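Local coordinates for peroxisomal fatty acid beta-oxidation multifunctional protein MFP2 (Arabidopsis thaliana, PDB 2WTB), which catalyses the hydration of long-chain enoyl-CoAs and the oxidation of 3-hydroxyacyl-CoAs in peroxisomal fatty acid beta-oxidation during seed germination, at residues A[389-403]-A[416-430]. Sequence-based numbering, arbitrary orientation.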
ATOM      1  N   PHE A 389      16.091  29.565 -11.796  1.00 91.64           N
ATOM      2  CA  PHE A 389      15.695  28.341 -12.485  1.00 86.74           C
ATOM      3  C   PHE A 389      16.802  27.851 -13.412  1.00 86.06           C
ATOM      4  O   PHE A 389      16.685  26.795 -14.032  1.00 83.88           O
ATOM      5  CB  PHE A 389      14.413  28.569 -13.289  1.00 78.72           C
ATOM      6  CG  PHE A 389      13.172  28.632 -12.447  1.00 71.86           C
ATOM      7  CD1 PHE A 389      13.096  29.484 -11.359  1.00 80.81           C
ATOM      8  CD2 PHE A 389      12.075  27.849 -12.754  1.00 68.48           C
ATOM      9  CE1 PHE A 389      11.952  29.545 -10.586  1.00 83.94           C
ATOM     10  CE2 PHE A 389      10.930  27.906 -11.989  1.00 76.46           C
ATOM     11  CZ  PHE A 389      10.868  28.755 -10.903  1.00 83.22           C
ATOM     12  N   ARG A 390      17.877  28.627 -13.500  1.00 88.91           N
ATOM     13  CA  ARG A 390      18.999  28.290 -14.366  1.00 94.89           C
ATOM     14  C   ARG A 390      19.723  27.040 -13.877  1.00 88.30           C
ATOM     15  O   ARG A 390      20.661  26.566 -14.516  1.00 84.62           O
ATOM     16  CB  ARG A 390      19.982  29.458 -14.430  1.00 98.31           C
ATOM     17  CG  ARG A 390      19.355  30.774 -14.850  1.00103.78           C
ATOM     18  CD  ARG A 390      18.866  30.713 -16.285  1.00105.18           C
ATOM     19  NE  ARG A 390      18.463  32.027 -16.777  1.00105.83           N
ATOM     20  CZ  ARG A 390      18.121  32.280 -18.035  1.00 98.85           C
ATOM     21  NH1 ARG A 390      18.135  31.307 -18.937  1.00 97.20           N
ATOM     22  NH2 ARG A 390      17.769  33.506 -18.393  1.00 93.45           N
ATOM     23  N   ASP A 391      19.280  26.507 -12.745  1.00 84.47           N
ATOM     24  CA  ASP A 391      19.971  25.398 -12.106  1.00 89.07           C
ATOM     25  C   ASP A 391      19.027  24.232 -11.819  1.00 84.56           C
ATOM     26  O   ASP A 391      19.458  23.175 -11.357  1.00 84.57           O
ATOM     27  CB  ASP A 391      20.620  25.880 -10.805  1.00105.19           C
ATOM     28  CG  ASP A 391      21.648  24.907 -10.269  1.00124.14           C
ATOM     29  OD1 ASP A 391      22.198  24.119 -11.067  1.00133.63           O
ATOM     30  OD2 ASP A 391      21.913  24.935  -9.048  1.00128.40           O
ATOM     31  N   VAL A 392      17.742  24.426 -12.099  1.00 81.10           N
ATOM     32  CA  VAL A 392      16.724  23.439 -11.745  1.00 74.82           C
ATOM     33  C   VAL A 392      16.707  22.239 -12.690  1.00 66.98           C
ATOM     34  O   VAL A 392      16.801  22.392 -13.906  1.00 67.77           O
ATOM     35  CB  VAL A 392      15.319  24.069 -11.704  1.00 79.99           C
ATOM     36  CG1 VAL A 392      14.319  23.084 -11.126  1.00 83.51           C
ATOM     37  CG2 VAL A 392      15.337  25.345 -10.884  1.00 80.03           C
ATOM     38  N   ASP A 393      16.579  21.046 -12.113  1.00 65.48           N
ATOM     39  CA  ASP A 393      16.569  19.805 -12.885  1.00 69.27           C
ATOM     40  C   ASP A 393      15.154  19.333 -13.210  1.00 63.65           C
ATOM     41  O   ASP A 393      14.958  18.519 -14.113  1.00 62.62           O
ATOM     42  CB  ASP A 393      17.327  18.706 -12.137  1.00 79.17           C
ATOM     43  CG  ASP A 393      18.814  18.987 -12.039  1.00 95.19           C
ATOM     44  OD1 ASP A 393      19.310  19.841 -12.805  1.00 94.53           O
ATOM     45  OD2 ASP A 393      19.488  18.351 -11.201  1.00101.49           O
ATOM     46  N   MET A 394      14.174  19.843 -12.469  1.00 63.85           N
ATOM     47  CA  MET A 394      12.775  19.504 -12.705  1.00 60.79           C
ATOM     48  C   MET A 394      11.821  20.551 -12.145  1.00 62.35           C
ATOM     49  O   MET A 394      11.980  21.011 -11.016  1.00 68.47           O
ATOM     50  CB  MET A 394      12.428  18.145 -12.102  1.00 61.05           C
ATOM     51  CG  MET A 394      10.939  17.846 -12.148  1.00 60.21           C
ATOM     52  SD  MET A 394      10.484  16.301 -11.351  1.00 66.22           S
ATOM     53  CE  MET A 394       8.715  16.315 -11.623  1.00226.40           C
ATOM     54  N   VAL A 395      10.818  20.908 -12.939  1.00 57.28           N
ATOM     55  CA  VAL A 395       9.819  21.881 -12.525  1.00 53.18           C
ATOM     56  C   VAL A 395       8.436  21.247 -12.453  1.00 63.28           C
ATOM     57  O   VAL A 395       8.055  20.461 -13.324  1.00 60.80           O
ATOM     58  CB  VAL A 395       9.756  23.069 -13.500  1.00 63.93           C
ATOM     59  CG1 VAL A 395       8.598  23.991 -13.137  1.00 70.77           C
ATOM     60  CG2 VAL A 395      11.072  23.826 -13.505  1.00 64.93           C
ATOM     61  N   ILE A 396       7.691  21.585 -11.405  1.00 57.37           N
ATOM     62  CA  ILE A 396       6.309  21.150 -11.272  1.00 53.05           C
ATOM     63  C   ILE A 396       5.405  22.361 -11.084  1.00 59.07           C
ATOM     64  O   ILE A 396       5.508  23.077 -10.089  1.00 63.97           O
ATOM     65  CB  ILE A 396       6.121  20.195 -10.079  1.00 58.54           C
ATOM     66  CG1 ILE A 396       7.049  18.986 -10.208  1.00 48.84           C
ATOM     67  CG2 ILE A 396       4.667  19.752  -9.976  1.00 60.63           C
ATOM     68  CD1 ILE A 396       6.905  17.983  -9.076  1.00 38.66           C
ATOM     69  N   GLU A 397       4.524  22.592 -12.049  1.00 67.72           N
ATOM     70  CA  GLU A 397       3.603  23.718 -11.982  1.00 74.89           C
ATOM     71  C   GLU A 397       2.287  23.314 -11.321  1.00 76.65           C
ATOM     72  O   GLU A 397       1.637  22.360 -11.747  1.00 74.32           O
ATOM     73  CB  GLU A 397       3.357  24.288 -13.381  1.00 74.40           C
ATOM     74  CG  GLU A 397       2.137  25.181 -13.489  1.00 73.10           C
ATOM     75  CD  GLU A 397       0.874  24.398 -13.774  1.00 78.26           C
ATOM     76  OE1 GLU A 397       0.912  23.521 -14.663  1.00 77.06           O
ATOM     77  OE2 GLU A 397      -0.156  24.663 -13.115  1.00 78.90           O
ATOM     78  N   ALA A 398       1.906  24.041 -10.274  1.00 83.32           N
ATOM     79  CA  ALA A 398       0.670  23.760  -9.547  1.00 82.37           C
ATOM     80  C   ALA A 398      -0.176  25.020  -9.392  1.00 85.91           C
ATOM     81  O   ALA A 398      -0.578  25.382  -8.284  1.00 87.44           O
ATOM     82  CB  ALA A 398       0.977  23.153  -8.187  1.00 73.64           C
ATOM     83  N   VAL A 399      -0.440  25.682 -10.512  1.00 81.05           N
ATOM     84  CA  VAL A 399      -1.227  26.910 -10.523  1.00 79.33           C
ATOM     85  C   VAL A 399      -2.691  26.597 -10.827  1.00 70.88           C
ATOM     86  O   VAL A 399      -3.011  25.500 -11.286  1.00 69.19           O
ATOM     87  CB  VAL A 399      -0.658  27.910 -11.556  1.00 72.49           C
ATOM     88  CG1 VAL A 399      -1.552  29.127 -11.689  1.00 92.23           C
ATOM     89  CG2 VAL A 399       0.742  28.331 -11.153  1.00 62.85           C
ATOM     90  N   ILE A 400      -3.578  27.552 -10.552  1.00 63.93           N
ATOM     91  CA  ILE A 400      -5.000  27.400 -10.857  1.00 69.00           C
ATOM     92  C   ILE A 400      -5.218  26.791 -12.241  1.00 75.31           C
ATOM     93  O   ILE A 400      -4.382  26.936 -13.133  1.00 71.03           O
ATOM     94  CB  ILE A 400      -5.743  28.748 -10.794  1.00 77.38           C
ATOM     95  CG1 ILE A 400      -5.158  29.727 -11.815  1.00 75.30           C
ATOM     96  CG2 ILE A 400      -5.694  29.328  -9.385  1.00 62.62           C
ATOM     97  CD1 ILE A 400      -5.895  31.046 -11.887  1.00 84.63           C
ATOM     98  N   GLU A 401      -6.349  26.114 -12.412  1.00 82.93           N
ATOM     99  CA  GLU A 401      -6.668  25.454 -13.674  1.00 80.36           C
ATOM    100  C   GLU A 401      -7.071  26.459 -14.751  1.00 78.49           C
ATOM    101  O   GLU A 401      -8.210  26.464 -15.217  1.00 74.66           O
ATOM    102  CB  GLU A 401      -7.772  24.413 -13.473  1.00 74.07           C
ATOM    103  CG  GLU A 401      -7.392  23.289 -12.518  1.00 79.70           C
ATOM    104  CD  GLU A 401      -6.245  22.440 -13.037  1.00 80.70           C
ATOM    105  OE1 GLU A 401      -6.360  21.910 -14.163  1.00 79.17           O
ATOM    106  OE2 GLU A 401      -5.234  22.297 -12.319  1.00 77.11           O
ATOM    107  N   ASN A 402      -6.122  27.306 -15.139  1.00 81.14           N
ATOM    108  CA  ASN A 402      -6.337  28.294 -16.189  1.00 85.37           C
ATOM    109  C   ASN A 402      -5.382  28.064 -17.356  1.00 75.84           C
ATOM    110  O   ASN A 402      -4.171  28.220 -17.213  1.00 76.34           O
ATOM    111  CB  ASN A 402      -6.161  29.709 -15.633  1.00 88.48           C
ATOM    112  CG  ASN A 402      -6.203  30.774 -16.715  1.00 95.66           C
ATOM    113  OD1 ASN A 402      -6.575  30.507 -17.856  1.00 95.75           O
ATOM    114  ND2 ASN A 402      -5.822  31.995 -16.356  1.00102.51           N
ATOM    115  N   ILE A 403      -5.934  27.695 -18.509  1.00 83.11           N
ATOM    116  CA  ILE A 403      -5.128  27.379 -19.686  1.00 87.61           C
ATOM    117  C   ILE A 403      -4.240  28.544 -20.113  1.00 86.02           C
ATOM    118  O   ILE A 403      -3.023  28.395 -20.240  1.00 80.50           O
ATOM    119  CB  ILE A 403      -6.008  26.970 -20.881  1.00 84.80           C
ATOM    120  CG1 ILE A 403      -6.970  25.851 -20.477  1.00 88.45           C
ATOM    121  CG2 ILE A 403      -5.137  26.543 -22.053  1.00 77.78           C
ATOM    122  CD1 ILE A 403      -7.939  25.453 -21.571  1.00 90.27           C
ATOM    123  N   TYR A 416      13.744  30.147 -19.183  1.00 77.15           N
ATOM    124  CA  TYR A 416      14.691  30.326 -18.083  1.00 73.86           C
ATOM    125  C   TYR A 416      15.303  29.022 -17.566  1.00 73.10           C
ATOM    126  O   TYR A 416      16.245  29.047 -16.772  1.00 73.39           O
ATOM    127  CB  TYR A 416      14.032  31.084 -16.925  1.00 74.07           C
ATOM    128  CG  TYR A 416      13.510  32.452 -17.305  1.00 82.03           C
ATOM    129  CD1 TYR A 416      14.350  33.557 -17.325  1.00 85.35           C
ATOM    130  CD2 TYR A 416      12.175  32.639 -17.641  1.00 82.19           C
ATOM    131  CE1 TYR A 416      13.878  34.810 -17.671  1.00 89.15           C
ATOM    132  CE2 TYR A 416      11.694  33.887 -17.989  1.00 84.76           C
ATOM    133  CZ  TYR A 416      12.548  34.969 -18.003  1.00 87.67           C
ATOM    134  OH  TYR A 416      12.072  36.213 -18.349  1.00 83.13           O
ATOM    135  N   CYS A 417      14.772  27.889 -18.012  1.00 73.06           N
ATOM    136  CA  CYS A 417      15.253  26.591 -17.544  1.00 71.64           C
ATOM    137  C   CYS A 417      16.355  26.021 -18.426  1.00 70.99           C
ATOM    138  O   CYS A 417      16.504  26.420 -19.582  1.00 77.36           O
ATOM    139  CB  CYS A 417      14.100  25.587 -17.456  1.00 67.67           C
ATOM    140  SG  CYS A 417      13.035  25.791 -16.018  1.00 80.50           S
ATOM    141  N   PRO A 418      17.144  25.090 -17.870  1.00 65.35           N
ATOM    142  CA  PRO A 418      18.134  24.321 -18.632  1.00 71.98           C
ATOM    143  C   PRO A 418      17.447  23.422 -19.658  1.00 75.98           C
ATOM    144  O   PRO A 418      16.277  23.077 -19.481  1.00 69.63           O
ATOM    145  CB  PRO A 418      18.816  23.466 -17.558  1.00 68.25           C
ATOM    146  CG  PRO A 418      18.569  24.190 -16.275  1.00 63.49           C
ATOM    147  CD  PRO A 418      17.222  24.816 -16.426  1.00 56.35           C
ATOM    148  N   GLN A 419      18.169  23.046 -20.708  1.00 75.46           N
ATOM    149  CA  GLN A 419      17.586  22.289 -21.813  1.00 81.72           C
ATOM    150  C   GLN A 419      17.167  20.874 -21.420  1.00 68.85           C
ATOM    151  O   GLN A 419      16.374  20.239 -22.116  1.00 64.34           O
ATOM    152  CB  GLN A 419      18.561  22.235 -22.993  1.00101.86           C
ATOM    153  CG  GLN A 419      19.205  23.572 -23.325  1.00120.05           C
ATOM    154  CD  GLN A 419      18.188  24.681 -23.511  1.00128.63           C
ATOM    155  OE1 GLN A 419      17.000  24.425 -23.713  1.00128.27           O
ATOM    156  NE2 GLN A 419      18.652  25.925 -23.447  1.00130.90           N
ATOM    157  N   HIS A 420      17.704  20.388 -20.307  1.00 59.75           N
ATOM    158  CA  HIS A 420      17.439  19.029 -19.852  1.00 57.67           C
ATOM    159  C   HIS A 420      16.325  18.997 -18.813  1.00 55.26           C
ATOM    160  O   HIS A 420      15.801  17.933 -18.482  1.00 58.22           O
ATOM    161  CB  HIS A 420      18.706  18.432 -19.244  1.00 65.77           C
ATOM    162  CG  HIS A 420      19.123  19.085 -17.963  1.00 70.46           C
ATOM    163  ND1 HIS A 420      19.857  20.252 -17.926  1.00 76.62           N
ATOM    164  CD2 HIS A 420      18.904  18.738 -16.673  1.00 68.44           C
ATOM    165  CE1 HIS A 420      20.076  20.593 -16.669  1.00 72.89           C
ATOM    166  NE2 HIS A 420      19.508  19.691 -15.888  1.00 73.73           N
ATOM    167  N   CYS A 421      15.973  20.169 -18.297  1.00 59.57           N
ATOM    168  CA  CYS A 421      15.013  20.277 -17.201  1.00 65.87           C
ATOM    169  C   CYS A 421      13.640  19.718 -17.563  1.00 64.57           C
ATOM    170  O   CYS A 421      13.107  20.001 -18.637  1.00 64.52           O
ATOM    171  CB  CYS A 421      14.883  21.734 -16.761  1.00 58.09           C
ATOM    172  SG  CYS A 421      13.836  21.973 -15.327  1.00 67.59           S
ATOM    173  N   ILE A 422      13.072  18.926 -16.659  1.00 57.83           N
ATOM    174  CA  ILE A 422      11.755  18.333 -16.875  1.00 56.71           C
ATOM    175  C   ILE A 422      10.644  19.356 -16.652  1.00 56.52           C
ATOM    176  O   ILE A 422      10.619  20.046 -15.633  1.00 57.70           O
ATOM    177  CB  ILE A 422      11.530  17.113 -15.964  1.00 48.73           C
ATOM    178  CG1 ILE A 422      12.491  15.987 -16.345  1.00 48.12           C
ATOM    179  CG2 ILE A 422      10.089  16.639 -16.055  1.00 46.80           C
ATOM    180  CD1 ILE A 422      12.456  14.808 -15.409  1.00 48.99           C
ATOM    181  N   LEU A 423       9.733  19.454 -17.615  1.00 45.27           N
ATOM    182  CA  LEU A 423       8.638  20.414 -17.544  1.00 51.13           C
ATOM    183  C   LEU A 423       7.334  19.733 -17.135  1.00 55.90           C
ATOM    184  O   LEU A 423       6.444  19.515 -17.959  1.00 55.11           O
ATOM    185  CB  LEU A 423       8.472  21.138 -18.884  1.00 58.12           C
ATOM    186  CG  LEU A 423       9.390  22.338 -19.148  1.00 67.86           C
ATOM    187  CD1 LEU A 423      10.748  22.174 -18.478  1.00 63.50           C
ATOM    188  CD2 LEU A 423       9.549  22.584 -20.644  1.00 60.33           C
ATOM    189  N   ALA A 424       7.230  19.403 -15.852  1.00 48.76           N
ATOM    190  CA  ALA A 424       6.091  18.655 -15.342  1.00 58.28           C
ATOM    191  C   ALA A 424       4.980  19.571 -14.840  1.00 70.11           C
ATOM    192  O   ALA A 424       5.240  20.676 -14.360  1.00 69.93           O
ATOM    193  CB  ALA A 424       6.538  17.706 -14.240  1.00 54.16           C
ATOM    194  N   SER A 425       3.742  19.100 -14.953  1.00 71.91           N
ATOM    195  CA  SER A 425       2.586  19.856 -14.486  1.00 68.84           C
ATOM    196  C   SER A 425       1.682  19.021 -13.588  1.00 66.27           C
ATOM    197  O   SER A 425       1.472  17.833 -13.828  1.00 62.59           O
ATOM    198  CB  SER A 425       1.778  20.396 -15.665  1.00 63.56           C
ATOM    199  OG  SER A 425       0.510  20.853 -15.233  1.00 62.64           O
ATOM    200  N   ASN A 426       1.150  19.664 -12.555  1.00 67.58           N
ATOM    201  CA  ASN A 426       0.235  19.024 -11.621  1.00 58.37           C
ATOM    202  C   ASN A 426      -1.218  19.239 -12.048  1.00 58.14           C
ATOM    203  O   ASN A 426      -2.151  19.001 -11.279  1.00 51.85           O
ATOM    204  CB  ASN A 426       0.476  19.568 -10.209  1.00 64.18           C
ATOM    205  CG  ASN A 426      -0.535  19.061  -9.198  1.00 71.61           C
ATOM    206  OD1 ASN A 426      -0.685  17.854  -9.001  1.00 79.91           O
ATOM    207  ND2 ASN A 426      -1.233  19.984  -8.547  1.00 64.57           N
ATOM    208  N   THR A 427      -1.402  19.685 -13.287  1.00 67.87           N
ATOM    209  CA  THR A 427      -2.734  19.948 -13.822  1.00 65.91           C
ATOM    210  C   THR A 427      -3.655  18.748 -13.636  1.00 62.08           C
ATOM    211  O   THR A 427      -3.201  17.604 -13.587  1.00 67.80           O
ATOM    212  CB  THR A 427      -2.681  20.313 -15.316  1.00 55.72           C
ATOM    213  OG1 THR A 427      -4.008  20.564 -15.799  1.00 54.22           O
ATOM    214  CG2 THR A 427      -2.056  19.180 -16.117  1.00 39.76           C
ATOM    215  N   SER A 428      -4.952  19.016 -13.540  1.00 57.97           N
ATOM    216  CA  SER A 428      -5.925  17.965 -13.274  1.00 68.87           C
ATOM    217  C   SER A 428      -7.055  17.953 -14.297  1.00 74.93           C
ATOM    218  O   SER A 428      -7.675  16.916 -14.539  1.00 72.66           O
ATOM    219  CB  SER A 428      -6.498  18.128 -11.864  1.00 71.43           C
ATOM    220  OG  SER A 428      -7.317  17.026 -11.517  1.00 77.93           O
ATOM    221  N   THR A 429      -7.317  19.108 -14.900  1.00 79.57           N
ATOM    222  CA  THR A 429      -8.457  19.253 -15.798  1.00 82.07           C
ATOM    223  C   THR A 429      -8.064  19.794 -17.168  1.00 77.31           C
ATOM    224  O   THR A 429      -8.920  20.004 -18.026  1.00 79.06           O
ATOM    225  CB  THR A 429      -9.517  20.192 -15.198  1.00 77.74           C
ATOM    226  OG1 THR A 429      -8.969  21.509 -15.068  1.00 76.35           O
ATOM    227  CG2 THR A 429      -9.955  19.693 -13.830  1.00 77.01           C
ATOM    228  N   ILE A 430      -6.771  20.021 -17.373  1.00 69.73           N
ATOM    229  CA  ILE A 430      -6.307  20.620 -18.617  1.00 66.32           C
ATOM    230  C   ILE A 430      -5.409  19.682 -19.419  1.00 68.92           C
ATOM    231  O   ILE A 430      -4.509  19.043 -18.873  1.00 67.30           O
ATOM    232  CB  ILE A 430      -5.582  21.958 -18.362  1.00 75.66           C
ATOM    233  CG1 ILE A 430      -6.512  22.929 -17.632  1.00 81.22           C
ATOM    234  CG2 ILE A 430      -5.097  22.564 -19.669  1.00 72.88           C
ATOM    235  CD1 ILE A 430      -5.912  24.296 -17.390  1.00 82.75           C
TER
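The backbones of Val395 and Glu397 hydrogen-bond to those of Ile422, Ala424 and Asn426 in the parallel ladder of a beta-alpha-beta unit: strand 394-397 runs beside strand 422-425, with helix 403-416 as the crossover, in the Rossmann-type NAD-binding domain. Val395 N reaches Ile422 O at 2.8 Å, and Asn426 N closes the ladder on Glu397 O at 2.9 Å. On one face, the extended Met394 chain carries CE to 3.7 Å from Ala424 CB. On the other, Val395 CG2 sits close to the sulfurs of both Cys417 and Cys421, 3.7 Å from Cys417 SG, which also lies at the edge of the Phe389 ring.

Glu397 bends at chi2 (-87°), bringing OE1 to 2.8 Å from Ser425 OG, which donates from the syn side, somewhat out of the carboxylate plane. Beyond the strands' C-terminal ends, Glu401 OE1 gathers four donors from 427-429: Thr427 OG1 on its syn lone pair, Ser428 N and Thr429 N from above the carboxylate plane, and, from the anti side and a little out of plane, Thr429 OG1, 2.8 Å from Glu401 OE1. At the opposite end of the pair, His420 NE2 donates almost straight (173°) to Asp393 OD1, which is met from above the carboxylate plane.

Around these bonds, Ser425 OG in turn accepts Thr427 N, an ST turn at the end of strand 422-425. Glu397 OE2 accepts from Val399 N and forms a salt bridge with Lys406 of the crossover helix. A leucine here would probably leave Ser425 OG without its acceptor and Lys406 without this carboxylate. Asp393 is held from a second side, its OD2 taking Lys313 N.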